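Nigritoxine (Vibrio nigripulchritudo, PDB 5M41) acts as a bacterial toxin against crustaceans and insects. Local coordinates at residues K444-F447 with E448-I452; M681-V684 with K685-E688; G623-M626 with E627-R631; D542-Y545 with A546-F550; N384-D387 with I388-L392. One frame throughout, in Å; residues are numbered along the deposited sequence.

Interaction 1. Residues K444-F447 with E448-I452; sequences KSFF and ERVAI
Arg449 reaches back along the helix over Ser445 and Phe446, and its chain can be followed atom by atom. Arg449 CB sits 3.4 Å from Phe446 O, and Arg449 CG lies equally near Ser445 O. With CG anti to its own carbonyl carbon (chi1 -69°) and a bend at chi3, the chain turns toward the start of the helix. The guanidinium then lies flat over backbone, one face covering Ser445 C and Phe446 N. At the tip Arg449 NH1 comes 3.4 Å from Phe446 CA and forms a salt bridge with Asp288, while NH2 approaches Ser445 OG, whose hydroxyl is hydrogen-bonded to Glu281. These are the first turns of helix 444-457, built on regular i to i+4 bonds such as Arg449 N to Ser445 O at 2.7 Å. On the helix flank Lys444 NZ and Glu448 OE2 make a long salt bridge of 3.8 Å. On the buried side, against strands 328-336 and 340-348, Val450 CG2 lies over one face of the Phe446 ring, 4.1 Å from Phe446 CE2.

Interaction 2. Residues M681-V684 with K685-E688; sequences MRKV and KNDE
Asn686 lays its side chain over the carbonyl of Lys683, with Asn686 CB 3.2 Å and CG 3.4 Å from Lys683 O. Because CG stands anti to the carbonyl carbon of Asn686 (chi1 -68°), the amide folds back toward the preceding turn, and Asn686 ND2 comes within 4.2 Å of Lys683 CB. Lys685 repeats the theme one residue earlier: its CB rests 3.1 Å from Arg682 O, whereas the extended remainder of the chain leads off to a weak hydrogen bond between NZ and Asn676 O. Beneath these overlaps runs a 3-10 turn, marked by three successive i to i+3 bonds, among them Asn686 N to Lys683 O at 3.0 Å. Val684 turns the other way, its side chain packing on Lys613 and Lys614 of helix 603-614 and on Leu691. The turn ends at Asp687, which is the N-cap of helix 688-704; its OD1 accepts from Ala690 N while its OD2 forms a salt bridge with Lys613. Each carboxylate oxygen thus has its own partner, and the lysine and the helix-start amide probably offset the closeness of the Glu625 carboxylate, stabilising the negative charge of Asp687.

Interaction 3. Residues G623-M626 with E627-R631; sequences GNEM and EWLVR
Asn624 and Glu627 cross at about a right angle, yet their flat ends are stacked, with the amide and carboxylate planes only 26° apart. The carboxylate lies against the root of the asparagine, Glu627 OE1 coming 3.5 Å from Asn624 CB. The methylene before it meets the amide carbon, Glu627 CG being 3.7 Å from Asn624 CG. With its CG opposite the backbone N, Asn624 swings its amide toward the first turn of the helix, where Asn624 OD1 accepts from Glu627 N at 2.8 Å. That bond is fairly straight at hydrogen, 164°, although the donor stands 38° above the plane of the amide carbonyl.

Glu625 and Leu629 are disposed quite differently. They run side by side and point the same way, Glu625 CG meeting Leu629 CD1 at 4.1 Å. The carboxylate beyond is buried, and OE2 is hydrogen-bonded to Tyr609 of helix 603-614, with a long, weak ion pair from OE1 to Lys613. Trp628 meets the in-plane CD2 of Leu629 at its ring edge and makes an edge-to-face contact with Phe618. Met626 and Val630 face helix 546-555, and Val630 N is bonded to Met626 O at 3.1 Å. Asn624, with its side-chain oxygen on the amide three residues on and Asn624 O receiving Trp628 N at 2.9 Å, is a classical N-cap, here opening helix 625-632.

Interaction 4. Residues D542-Y545 with A546-F550; sequences DFPY and AGEEF
The Phe543 ring lies against the first turn of helix 546-555, with Glu549 CA and Glu548 C over one face and Glu548 OE2 at its edge, in the ring plane. Glu549 CA makes a CH-pi contact 4.0 Å from the Phe543 centroid and 19° off the ring normal. A second ring, that of Tyr545, has Glu548 N over one face, displaced toward the rim. Together they flank the N-terminal end of the helix, where the chain leaves strand 538-542 through a short connection and Tyr545 takes the N-cap position. The backbone bond closing that turn is weak: Glu548 N reaches Tyr545 O at 3.1 Å with an angle of only 133°.

Tyr545 reaches its place through a first torsion that sets CG between the backbone N and the carbonyl carbon and brings the ring over the start of the helix, with Tyr545 CE1 3.7 Å from Gly547 CA. Glu548 extends its chain across Phe543 at about a right angle, its CD 3.6 Å from Phe543 CD1, and its carboxylate plane is turned 69° from the ring. The same carboxylate forms a salt bridge to Lys507 through OE2. Glu549 crosses the ring at about a right angle on its CD2 side, with Glu549 CB 3.6 Å from Phe543 CD2, and its OE2 forms a salt bridge with Arg553. The remaining carboxylate oxygen of the first glutamate, Glu548 OE1, sits only 3.1 Å from Pro544 CD.

Interaction 5. Residues N384-D387 with I388-L392; sequences NFTD and IINGL
Apolar contact is carried by Phe385 and Ile389: the CD1 methyl of Ile389 comes 3.8 Å from Phe385 CB. The isoleucine gets there because its CG1 is anti to the carbonyl carbon (chi1 -61°), which lays the longer branch back along the turn, with Ile389 CG1 3.3 Å from Phe385 O. The Phe385 ring itself leads away to an edge-to-face contact with Phe380, while Ile389 also packs on helix 302-319 and strand 366-370.

Among polar residues, Thr386 and Asn390 lie side by side and point the same way, Thr386 CG2 touching Asn390 ND2 at 3.6 Å. The amide carbon, CG of Asn390, rests 3.2 Å from Thr386 O. Thr386 OG1 is hydrogen-bonded to Gly383 O, just before the segment.

These residues lead into and form the opening turns of helix 386-396, with Phe385 at the N-cap position. Backbone bonds of the i to i+4 kind begin with Ile389 N to Phe385 O at 2.9 Å and continue through Asn390 and Gly391.

One water adds a further link at this helix start. It accepts from Ile388 N at 2.8 Å and donates to Asn384 O at 3.0 Å, supplying a partner for an amide of the first turn.

In the fold
Four of the five contacts open helices, and the remaining one, interaction 2, is a 3-10 turn leading into another. Interactions 3 and 4 are the most closely joined: their centres lie 11 Å apart, and the two helices pack through Met626 CG on Phe550 CG at 3.5 Å and Val630 CG2 on Ala546 O at 3.4 Å. Interaction 2 touches interaction 3 where Asp687 OD2 and Glu625 OE2, like charges, come within 4.2 Å, with Lys613 salt-bridged to Asp687 and only weakly paired with Glu625. Interactions 1 and 5 stand apart, with centres about 24 Å from each other, but both pack on strand 328-336. The magnesium site at Val189, Glu192 and Asp195 involves none of these segments.

Interaction 1. Residues K444-F447 with E448-I452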
loop_
_atom_site.group_PDB
_atom_site.type_symbol
_atom_site.label_atom_id
_atom_site.label_comp_id
_atom_site.label_asym_id
_atom_site.label_seq_id
_atom_site.Cartn_x
_atom_site.Cartn_y
_atom_site.Cartn_z
ATOM N N LYS A 444 2.217 -10.860 -2.220
ATOM C CA LYS A 444 2.205 -11.670 -3.432
ATOM C C LYS A 444 0.846 -12.333 -3.626
ATOM O O LYS A 444 0.238 -12.193 -4.673
ATOM C CB LYS A 444 3.307 -12.727 -3.341
ATOM C CG LYS A 444 3.624 -13.453 -4.645
ATOM C CD LYS A 444 4.356 -14.764 -4.349
ATOM C CE LYS A 444 5.341 -15.135 -5.447
ATOM N NZ LYS A 444 4.740 -15.017 -6.803
ATOM N N SER A 445 0.350 -13.034 -2.616
ATOM C CA SER A 445 -0.873 -13.800 -2.798
ATOM C C SER A 445 -2.102 -12.888 -2.947
ATOM O O SER A 445 -3.016 -13.198 -3.718
ATOM C CB SER A 445 -1.050 -14.799 -1.668
ATOM O OG SER A 445 -1.009 -14.116 -0.435
ATOM N N PHE A 446 -2.093 -11.751 -2.245
ATOM C CA PHE A 446 -3.135 -10.733 -2.366
ATOM C C PHE A 446 -3.401 -10.406 -3.840
ATOM O O PHE A 446 -4.553 -10.403 -4.283
ATOM C CB PHE A 446 -2.687 -9.491 -1.560
ATOM C CG PHE A 446 -3.548 -8.276 -1.735
ATOM C CD1 PHE A 446 -4.565 -7.976 -0.806
ATOM C CD2 PHE A 446 -3.305 -7.375 -2.779
ATOM C CE1 PHE A 446 -5.346 -6.826 -0.936
ATOM C CE2 PHE A 446 -4.083 -6.225 -2.912
ATOM C CZ PHE A 446 -5.109 -5.949 -1.991
ATOM N N PHE A 447 -2.339 -10.135 -4.598
ATOM C CA PHE A 447 -2.465 -9.845 -6.030
ATOM C C PHE A 447 -2.896 -11.069 -6.866
ATOM O O PHE A 447 -3.632 -10.916 -7.844
ATOM C CB PHE A 447 -1.199 -9.180 -6.594
ATOM C CG PHE A 447 -1.000 -7.780 -6.081
ATOM C CD1 PHE A 447 -1.745 -6.742 -6.586
ATOM C CD2 PHE A 447 -0.112 -7.528 -5.038
ATOM C CE1 PHE A 447 -1.605 -5.448 -6.079
ATOM C CE2 PHE A 447 0.033 -6.256 -4.518
ATOM C CZ PHE A 447 -0.711 -5.209 -5.047
ATOM N N GLU A 448 -2.449 -12.261 -6.470
ATOM C CA GLU A 448 -2.937 -13.511 -7.080
ATOM C C GLU A 448 -4.441 -13.595 -6.871
ATOM O O GLU A 448 -5.179 -13.922 -7.798
ATOM C CB GLU A 448 -2.256 -14.733 -6.458
ATOM C CG GLU A 448 -0.765 -14.808 -6.751
ATOM C CD GLU A 448 -0.021 -15.884 -5.953
ATOM O OE1 GLU A 448 -0.585 -16.507 -5.016
ATOM O OE2 GLU A 448 1.168 -16.097 -6.267
ATOM N N ARG A 449 -4.899 -13.256 -5.665
ATOM C CA ARG A 449 -6.334 -13.291 -5.377
ATOM C C ARG A 449 -7.087 -12.287 -6.221
ATOM O O ARG A 449 -8.114 -12.624 -6.818
ATOM C CB ARG A 449 -6.621 -13.081 -3.901
ATOM C CG ARG A 449 -6.174 -14.248 -3.032
ATOM C CD ARG A 449 -6.329 -13.878 -1.566
ATOM N NE ARG A 449 -5.195 -14.343 -0.780
ATOM C CZ ARG A 449 -4.450 -13.593 0.026
ATOM N NH1 ARG A 449 -4.707 -12.300 0.218
ATOM N NH2 ARG A 449 -3.447 -14.170 0.673
ATOM N N VAL A 450 -6.546 -11.072 -6.305
ATOM C CA VAL A 450 -7.135 -10.027 -7.139
ATOM C C VAL A 450 -7.288 -10.527 -8.586
ATOM O O VAL A 450 -8.359 -10.354 -9.177
ATOM C CB VAL A 450 -6.332 -8.702 -7.072
ATOM C CG1 VAL A 450 -6.734 -7.742 -8.189
ATOM C CG2 VAL A 450 -6.493 -8.024 -5.706
ATOM N N ALA A 451 -6.236 -11.156 -9.126
ATOM C CA ALA A 451 -6.229 -11.677 -10.508
ATOM C C ALA A 451 -7.273 -12.774 -10.756
ATOM O O ALA A 451 -7.857 -12.843 -11.851
ATOM C CB ALA A 451 -4.838 -12.169 -10.905
ATOM N N ILE A 452 -7.511 -13.614 -9.747
ATOM C CA ILE A 452 -8.535 -14.665 -9.827
ATOM C C ILE A 452 -9.924 -14.046 -9.981
ATOM O O ILE A 452 -10.640 -14.333 -10.947
ATOM C CB ILE A 452 -8.526 -15.613 -8.590
ATOM C CG1 ILE A 452 -7.187 -16.357 -8.446
ATOM C CG2 ILE A 452 -9.687 -16.602 -8.653
ATOM C CD1 ILE A 452 -6.615 -16.913 -9.737
#

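Interaction 2. Residues M681-V684 with K685-E688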
loop_
_atom_site.group_PDB
_atom_site.type_symbol
_atom_site.label_atom_id
_atom_site.label_comp_id
_atom_site.label_asym_id
_atom_site.label_seq_id
_atom_site.Cartn_x
_atom_site.Cartn_y
_atom_site.Cartn_z
ATOM N N MET A 681 21.770 -5.378 -15.200
ATOM C CA MET A 681 20.310 -5.570 -15.350
ATOM C C MET A 681 19.514 -5.663 -14.047
ATOM O O MET A 681 18.278 -5.742 -14.095
ATOM C CB MET A 681 20.033 -6.850 -16.142
ATOM C CG MET A 681 19.561 -6.642 -17.552
ATOM S SD MET A 681 19.003 -8.230 -18.217
ATOM C CE MET A 681 17.266 -8.166 -17.792
ATOM N N ARG A 682 20.189 -5.667 -12.893
ATOM C CA ARG A 682 19.530 -6.026 -11.615
ATOM C C ARG A 682 18.206 -5.308 -11.352
ATOM O O ARG A 682 17.227 -5.942 -10.948
ATOM C CB ARG A 682 20.476 -5.864 -10.402
ATOM C CG ARG A 682 21.123 -4.494 -10.291
ATOM C CD ARG A 682 22.162 -4.411 -9.164
ATOM N NE ARG A 682 23.232 -3.494 -9.560
ATOM C CZ ARG A 682 24.430 -3.872 -10.005
ATOM N NH1 ARG A 682 24.750 -5.161 -10.071
ATOM N NH2 ARG A 682 25.323 -2.955 -10.362
ATOM N N LYS A 683 18.156 -4.004 -11.618
ATOM C CA LYS A 683 16.949 -3.222 -11.304
ATOM C C LYS A 683 15.702 -3.633 -12.091
ATOM O O LYS A 683 14.586 -3.409 -11.627
ATOM C CB LYS A 683 17.206 -1.730 -11.461
ATOM C CG LYS A 683 18.048 -1.140 -10.348
ATOM C CD LYS A 683 18.266 0.339 -10.570
ATOM C CE LYS A 683 19.081 0.938 -9.438
ATOM N NZ LYS A 683 19.407 2.360 -9.743
ATOM N N VAL A 684 15.888 -4.230 -13.272
ATOM C CA VAL A 684 14.759 -4.718 -14.089
ATOM C C VAL A 684 13.944 -5.713 -13.256
ATOM O O VAL A 684 12.717 -5.764 -13.347
ATOM C CB VAL A 684 15.239 -5.366 -15.417
ATOM C CG1 VAL A 684 14.074 -5.859 -16.267
ATOM C CG2 VAL A 684 16.088 -4.387 -16.206
ATOM N N LYS A 685 14.644 -6.458 -12.406
ATOM C CA LYS A 685 14.032 -7.461 -11.542
ATOM C C LYS A 685 13.066 -6.891 -10.493
ATOM O O LYS A 685 12.230 -7.630 -9.988
ATOM C CB LYS A 685 15.120 -8.279 -10.855
ATOM C CG LYS A 685 14.843 -9.772 -10.818
ATOM C CD LYS A 685 15.984 -10.482 -10.096
ATOM C CE LYS A 685 15.940 -11.988 -10.335
ATOM N NZ LYS A 685 17.118 -12.675 -9.730
ATOM N N ASN A 686 13.180 -5.599 -10.177
ATOM C CA ASN A 686 12.206 -4.905 -9.314
ATOM C C ASN A 686 10.793 -4.915 -9.890
ATOM O O ASN A 686 9.806 -4.869 -9.142
ATOM C CB ASN A 686 12.602 -3.441 -9.102
ATOM C CG ASN A 686 13.872 -3.280 -8.284
ATOM O OD1 ASN A 686 14.310 -4.204 -7.600
ATOM N ND2 ASN A 686 14.459 -2.087 -8.337
ATOM N N ASP A 687 10.689 -4.949 -11.216
ATOM C CA ASP A 687 9.375 -5.076 -11.857
ATOM C C ASP A 687 9.183 -6.514 -12.361
ATOM O O ASP A 687 9.404 -6.823 -13.542
ATOM C CB ASP A 687 9.247 -4.047 -12.977
ATOM C CG ASP A 687 7.850 -3.966 -13.579
ATOM O OD1 ASP A 687 6.979 -4.830 -13.328
ATOM O OD2 ASP A 687 7.626 -3.003 -14.342
ATOM N N GLU A 688 8.771 -7.387 -11.446
ATOM C CA GLU A 688 8.569 -8.799 -11.750
ATOM C C GLU A 688 7.486 -9.027 -12.797
ATOM O O GLU A 688 7.575 -9.962 -13.601
ATOM C CB GLU A 688 8.173 -9.552 -10.482
ATOM C CG GLU A 688 9.344 -9.961 -9.616
ATOM C CD GLU A 688 8.888 -10.734 -8.389
ATOM O OE1 GLU A 688 8.157 -10.153 -7.541
ATOM O OE2 GLU A 688 9.257 -11.925 -8.274
#

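Interaction 3. Residues G623-M626 with E627-R631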
loop_
_atom_site.group_PDB
_atom_site.type_symbol
_atom_site.label_atom_id
_atom_site.label_comp_id
_atom_site.label_asym_id
_atom_site.label_seq_id
_atom_site.Cartn_x
_atom_site.Cartn_y
_atom_site.Cartn_z
ATOM N N GLY A 623 9.143 7.973 -21.997
ATOM C CA GLY A 623 7.865 8.463 -21.475
ATOM C C GLY A 623 7.162 7.567 -20.466
ATOM O O GLY A 623 7.755 6.676 -19.852
ATOM N N ASN A 624 5.877 7.843 -20.291
ATOM C CA ASN A 624 4.927 6.871 -19.806
ATOM C C ASN A 624 5.247 5.485 -20.399
ATOM O O ASN A 624 5.369 5.324 -21.625
ATOM C CB ASN A 624 3.540 7.345 -20.220
ATOM C CG ASN A 624 2.441 6.393 -19.819
ATOM O OD1 ASN A 624 2.459 5.218 -20.147
ATOM N ND2 ASN A 624 1.442 6.924 -19.143
ATOM N N GLU A 625 5.403 4.497 -19.520
ATOM C CA GLU A 625 5.885 3.188 -19.921
ATOM C C GLU A 625 4.825 2.445 -20.717
ATOM O O GLU A 625 5.128 1.750 -21.683
ATOM C CB GLU A 625 6.349 2.375 -18.708
ATOM C CG GLU A 625 7.023 1.054 -19.086
ATOM C CD GLU A 625 7.426 0.232 -17.870
ATOM O OE1 GLU A 625 7.473 0.813 -16.777
ATOM O OE2 GLU A 625 7.691 -0.985 -18.001
ATOM N N MET A 626 3.578 2.607 -20.300
ATOM C CA MET A 626 2.433 2.050 -20.996
ATOM C C MET A 626 2.354 2.558 -22.448
ATOM O O MET A 626 2.163 1.776 -23.397
ATOM C CB MET A 626 1.175 2.432 -20.215
ATOM C CG MET A 626 -0.081 1.702 -20.612
ATOM S SD MET A 626 -1.376 1.923 -19.368
ATOM C CE MET A 626 -0.639 1.100 -17.994
ATOM N N GLU A 627 2.500 3.872 -22.610
ATOM C CA GLU A 627 2.503 4.483 -23.930
ATOM C C GLU A 627 3.704 3.935 -24.713
ATOM O O GLU A 627 3.581 3.607 -25.902
ATOM C CB GLU A 627 2.551 6.018 -23.821
ATOM C CG GLU A 627 1.251 6.638 -23.308
ATOM C CD GLU A 627 1.276 8.160 -23.209
ATOM O OE1 GLU A 627 2.345 8.780 -23.236
ATOM O OE2 GLU A 627 0.202 8.761 -23.082
ATOM N N TRP A 628 4.853 3.799 -24.038
ATOM C CA TRP A 628 6.052 3.334 -24.723
ATOM C C TRP A 628 5.855 1.958 -25.311
ATOM O O TRP A 628 6.255 1.703 -26.453
ATOM C CB TRP A 628 7.295 3.415 -23.823
ATOM C CG TRP A 628 8.590 3.167 -24.569
ATOM C CD1 TRP A 628 9.517 4.110 -25.013
ATOM C CD2 TRP A 628 9.134 1.872 -25.004
ATOM N NE1 TRP A 628 10.568 3.496 -25.658
ATOM C CE2 TRP A 628 10.388 2.164 -25.701
ATOM C CE3 TRP A 628 8.712 0.548 -24.894
ATOM C CZ2 TRP A 628 11.182 1.157 -26.242
ATOM C CZ3 TRP A 628 9.516 -0.459 -25.446
ATOM C CH2 TRP A 628 10.715 -0.157 -26.103
ATOM N N LEU A 629 5.232 1.061 -24.547
ATOM C CA LEU A 629 5.058 -0.340 -24.961
ATOM C C LEU A 629 4.028 -0.524 -26.083
ATOM O O LEU A 629 4.225 -1.331 -26.997
ATOM C CB LEU A 629 4.689 -1.218 -23.752
ATOM C CG LEU A 629 5.842 -1.417 -22.752
ATOM C CD1 LEU A 629 5.348 -1.934 -21.397
ATOM C CD2 LEU A 629 6.911 -2.330 -23.353
ATOM N N VAL A 630 2.933 0.221 -26.002
ATOM C CA VAL A 630 1.936 0.219 -27.051
ATOM C C VAL A 630 2.595 0.756 -28.322
ATOM O O VAL A 630 2.443 0.167 -29.381
ATOM C CB VAL A 630 0.685 1.049 -26.651
ATOM C CG1 VAL A 630 -0.215 1.316 -27.858
ATOM C CG2 VAL A 630 -0.096 0.318 -25.559
ATOM N N ARG A 631 3.357 1.846 -28.204
ATOM C CA ARG A 631 3.984 2.467 -29.374
ATOM C C ARG A 631 5.061 1.579 -30.009
ATOM O O ARG A 631 5.333 1.687 -31.203
ATOM C CB ARG A 631 4.534 3.845 -29.010
ATOM C CG ARG A 631 5.144 4.631 -30.160
ATOM C CD ARG A 631 5.552 6.030 -29.718
ATOM N NE ARG A 631 6.414 6.006 -28.536
ATOM C CZ ARG A 631 6.105 6.571 -27.369
ATOM N NH1 ARG A 631 4.964 7.227 -27.223
ATOM N NH2 ARG A 631 6.943 6.494 -26.347
#

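Interaction 4. Residues D542-Y545 with A546-F550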
loop_
_atom_site.group_PDB
_atom_site.type_symbol
_atom_site.label_atom_id
_atom_site.label_comp_id
_atom_site.label_asym_id
_atom_site.label_seq_id
_atom_site.Cartn_x
_atom_site.Cartn_y
_atom_site.Cartn_z
ATOM N N ASP A 542 -9.754 2.974 -34.181
ATOM C CA ASP A 542 -8.626 2.718 -33.265
ATOM C C ASP A 542 -9.062 2.668 -31.804
ATOM O O ASP A 542 -10.103 3.220 -31.445
ATOM C CB ASP A 542 -7.592 3.839 -33.391
ATOM C CG ASP A 542 -6.845 3.807 -34.703
ATOM O OD1 ASP A 542 -6.832 2.754 -35.367
ATOM O OD2 ASP A 542 -6.267 4.846 -35.073
ATOM N N PHE A 543 -8.251 2.033 -30.959
ATOM C CA PHE A 543 -8.341 2.301 -29.528
ATOM C C PHE A 543 -8.135 3.804 -29.336
ATOM O O PHE A 543 -7.234 4.391 -29.941
ATOM C CB PHE A 543 -7.307 1.499 -28.735
ATOM C CG PHE A 543 -7.684 0.052 -28.528
ATOM C CD1 PHE A 543 -8.757 -0.291 -27.724
ATOM C CD2 PHE A 543 -6.966 -0.958 -29.136
ATOM C CE1 PHE A 543 -9.109 -1.620 -27.528
ATOM C CE2 PHE A 543 -7.308 -2.290 -28.945
ATOM C CZ PHE A 543 -8.387 -2.621 -28.144
ATOM N N PRO A 544 -8.992 4.442 -28.529
ATOM C CA PRO A 544 -8.891 5.895 -28.388
ATOM C C PRO A 544 -7.624 6.330 -27.645
ATOM O O PRO A 544 -7.107 7.418 -27.894
ATOM C CB PRO A 544 -10.151 6.264 -27.596
ATOM C CG PRO A 544 -10.497 5.030 -26.837
ATOM C CD PRO A 544 -10.117 3.888 -27.754
ATOM N N TYR A 545 -7.107 5.484 -26.763
ATOM C CA TYR A 545 -5.860 5.813 -26.079
ATOM C C TYR A 545 -5.033 4.560 -25.742
ATOM O O TYR A 545 -5.571 3.453 -25.628
ATOM C CB TYR A 545 -6.140 6.708 -24.852
ATOM C CG TYR A 545 -6.867 6.021 -23.712
ATOM C CD1 TYR A 545 -6.175 5.637 -22.551
ATOM C CD2 TYR A 545 -8.245 5.757 -23.776
ATOM C CE1 TYR A 545 -6.820 5.005 -21.493
ATOM C CE2 TYR A 545 -8.899 5.120 -22.718
ATOM C CZ TYR A 545 -8.178 4.749 -21.583
ATOM O OH TYR A 545 -8.800 4.122 -20.531
ATOM N N ALA A 546 -3.722 4.747 -25.606
ATOM C CA ALA A 546 -2.773 3.646 -25.387
ATOM C C ALA A 546 -3.179 2.719 -24.232
ATOM O O ALA A 546 -3.074 1.495 -24.345
ATOM C CB ALA A 546 -1.356 4.195 -25.179
ATOM N N GLY A 547 -3.667 3.312 -23.144
ATOM C CA GLY A 547 -4.077 2.561 -21.977
ATOM C C GLY A 547 -5.023 1.429 -22.297
ATOM O O GLY A 547 -4.873 0.321 -21.788
ATOM N N GLU A 548 -6.011 1.696 -23.151
ATOM C CA GLU A 548 -6.975 0.665 -23.501
ATOM C C GLU A 548 -6.352 -0.465 -24.348
ATOM O O GLU A 548 -6.651 -1.642 -24.111
ATOM C CB GLU A 548 -8.194 1.285 -24.198
ATOM C CG GLU A 548 -9.451 0.444 -24.081
ATOM C CD GLU A 548 -10.620 0.998 -24.897
ATOM O OE1 GLU A 548 -10.665 2.217 -25.169
ATOM O OE2 GLU A 548 -11.501 0.202 -25.269
ATOM N N GLU A 549 -5.513 -0.114 -25.337
ATOM C CA GLU A 549 -4.772 -1.146 -26.118
ATOM C C GLU A 549 -3.887 -1.987 -25.193
ATOM O O GLU A 549 -3.778 -3.213 -25.352
ATOM C CB GLU A 549 -3.886 -0.547 -27.223
ATOM C CG GLU A 549 -3.279 -1.634 -28.113
ATOM C CD GLU A 549 -2.568 -1.107 -29.355
ATOM O OE1 GLU A 549 -3.111 -0.190 -30.011
ATOM O OE2 GLU A 549 -1.454 -1.612 -29.674
ATOM N N PHE A 550 -3.253 -1.318 -24.234
ATOM C CA PHE A 550 -2.378 -2.011 -23.275
ATOM C C PHE A 550 -3.193 -3.039 -22.486
ATOM O O PHE A 550 -2.793 -4.187 -22.361
ATOM C CB PHE A 550 -1.676 -1.004 -22.339
ATOM C CG PHE A 550 -0.765 -1.645 -21.314
ATOM C CD1 PHE A 550 0.526 -2.027 -21.649
ATOM C CD2 PHE A 550 -1.205 -1.850 -20.005
ATOM C CE1 PHE A 550 1.373 -2.589 -20.702
ATOM C CE2 PHE A 550 -0.364 -2.415 -19.055
ATOM C CZ PHE A 550 0.927 -2.789 -19.410
#

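Interaction 5. Residues N384-D387 with I388-L392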
loop_
_atom_site.group_PDB
_atom_site.type_symbol
_atom_site.label_atom_id
_atom_site.label_comp_id
_atom_site.label_asym_id
_atom_site.label_seq_id
_atom_site.Cartn_x
_atom_site.Cartn_y
_atom_site.Cartn_z
ATOM N N ASN A 384 -10.128 13.070 5.701
ATOM C CA ASN A 384 -8.793 12.757 6.257
ATOM C C ASN A 384 -7.855 11.936 5.381
ATOM O O ASN A 384 -6.642 11.939 5.611
ATOM C CB ASN A 384 -8.919 12.041 7.610
ATOM C CG ASN A 384 -9.446 12.945 8.697
ATOM O OD1 ASN A 384 -9.602 14.178 8.520
ATOM N ND2 ASN A 384 -9.719 12.358 9.822
ATOM N N PHE A 385 -8.405 11.250 4.383
ATOM C CA PHE A 385 -7.605 10.349 3.549
ATOM C C PHE A 385 -7.371 10.919 2.159
ATOM O O PHE A 385 -6.778 10.270 1.322
ATOM C CB PHE A 385 -8.284 8.962 3.466
ATOM C CG PHE A 385 -8.638 8.383 4.816
ATOM C CD1 PHE A 385 -7.715 8.400 5.854
ATOM C CD2 PHE A 385 -9.887 7.825 5.048
ATOM C CE1 PHE A 385 -8.031 7.889 7.108
ATOM C CE2 PHE A 385 -10.211 7.286 6.293
ATOM C CZ PHE A 385 -9.281 7.321 7.335
ATOM N N THR A 386 -7.794 12.160 1.936
ATOM C CA THR A 386 -7.811 12.748 0.580
ATOM C C THR A 386 -6.426 13.065 0.006
ATOM O O THR A 386 -6.171 12.789 -1.164
ATOM C CB THR A 386 -8.725 14.001 0.551
ATOM O OG1 THR A 386 -10.051 13.594 0.882
ATOM C CG2 THR A 386 -8.713 14.729 -0.822
ATOM N N ASP A 387 -5.529 13.628 0.811
ATOM C CA ASP A 387 -4.165 13.877 0.317
ATOM C C ASP A 387 -3.477 12.557 -0.023
ATOM O O ASP A 387 -2.741 12.459 -0.997
ATOM C CB ASP A 387 -3.313 14.652 1.333
ATOM C CG ASP A 387 -3.783 16.105 1.530
ATOM O OD1 ASP A 387 -4.528 16.637 0.678
ATOM O OD2 ASP A 387 -3.389 16.724 2.543
ATOM N N ILE A 388 -3.720 11.547 0.791
ATOM C CA ILE A 388 -3.106 10.233 0.576
ATOM C C ILE A 388 -3.624 9.599 -0.703
ATOM O O ILE A 388 -2.839 9.133 -1.533
ATOM C CB ILE A 388 -3.322 9.306 1.784
ATOM C CG1 ILE A 388 -2.408 9.750 2.927
ATOM C CG2 ILE A 388 -3.093 7.838 1.388
ATOM C CD1 ILE A 388 -2.827 9.280 4.300
ATOM N N ILE A 389 -4.942 9.616 -0.875
ATOM C CA ILE A 389 -5.530 8.959 -2.035
ATOM C C ILE A 389 -5.268 9.741 -3.334
ATOM O O ILE A 389 -4.990 9.127 -4.368
ATOM C CB ILE A 389 -7.004 8.590 -1.792
ATOM C CG1 ILE A 389 -7.081 7.603 -0.600
ATOM C CG2 ILE A 389 -7.634 8.031 -3.068
ATOM C CD1 ILE A 389 -8.463 7.413 0.016
ATOM N N ASN A 390 -5.306 11.078 -3.278
ATOM C CA ASN A 390 -4.862 11.912 -4.418
ATOM C C ASN A 390 -3.421 11.578 -4.822
ATOM O O ASN A 390 -3.137 11.346 -5.993
ATOM C CB ASN A 390 -4.973 13.419 -4.124
ATOM C CG ASN A 390 -6.415 13.918 -4.096
ATOM O OD1 ASN A 390 -7.361 13.190 -4.401
ATOM N ND2 ASN A 390 -6.585 15.175 -3.727
ATOM N N GLY A 391 -2.517 11.537 -3.848
ATOM C CA GLY A 391 -1.120 11.210 -4.133
ATOM C C GLY A 391 -0.984 9.857 -4.822
ATOM O O GLY A 391 -0.326 9.736 -5.855
ATOM N N LEU A 392 -1.606 8.835 -4.254
ATOM C CA LEU A 392 -1.516 7.496 -4.819
ATOM C C LEU A 392 -2.079 7.422 -6.236
ATOM O O LEU A 392 -1.456 6.834 -7.136
ATOM C CB LEU A 392 -2.195 6.452 -3.906
ATOM C CG LEU A 392 -2.242 5.019 -4.465
ATOM C CD1 LEU A 392 -0.853 4.466 -4.773
ATOM C CD2 LEU A 392 -2.996 4.092 -3.521
HETATM O O HOH W 1 -4.504 12.168 3.459
#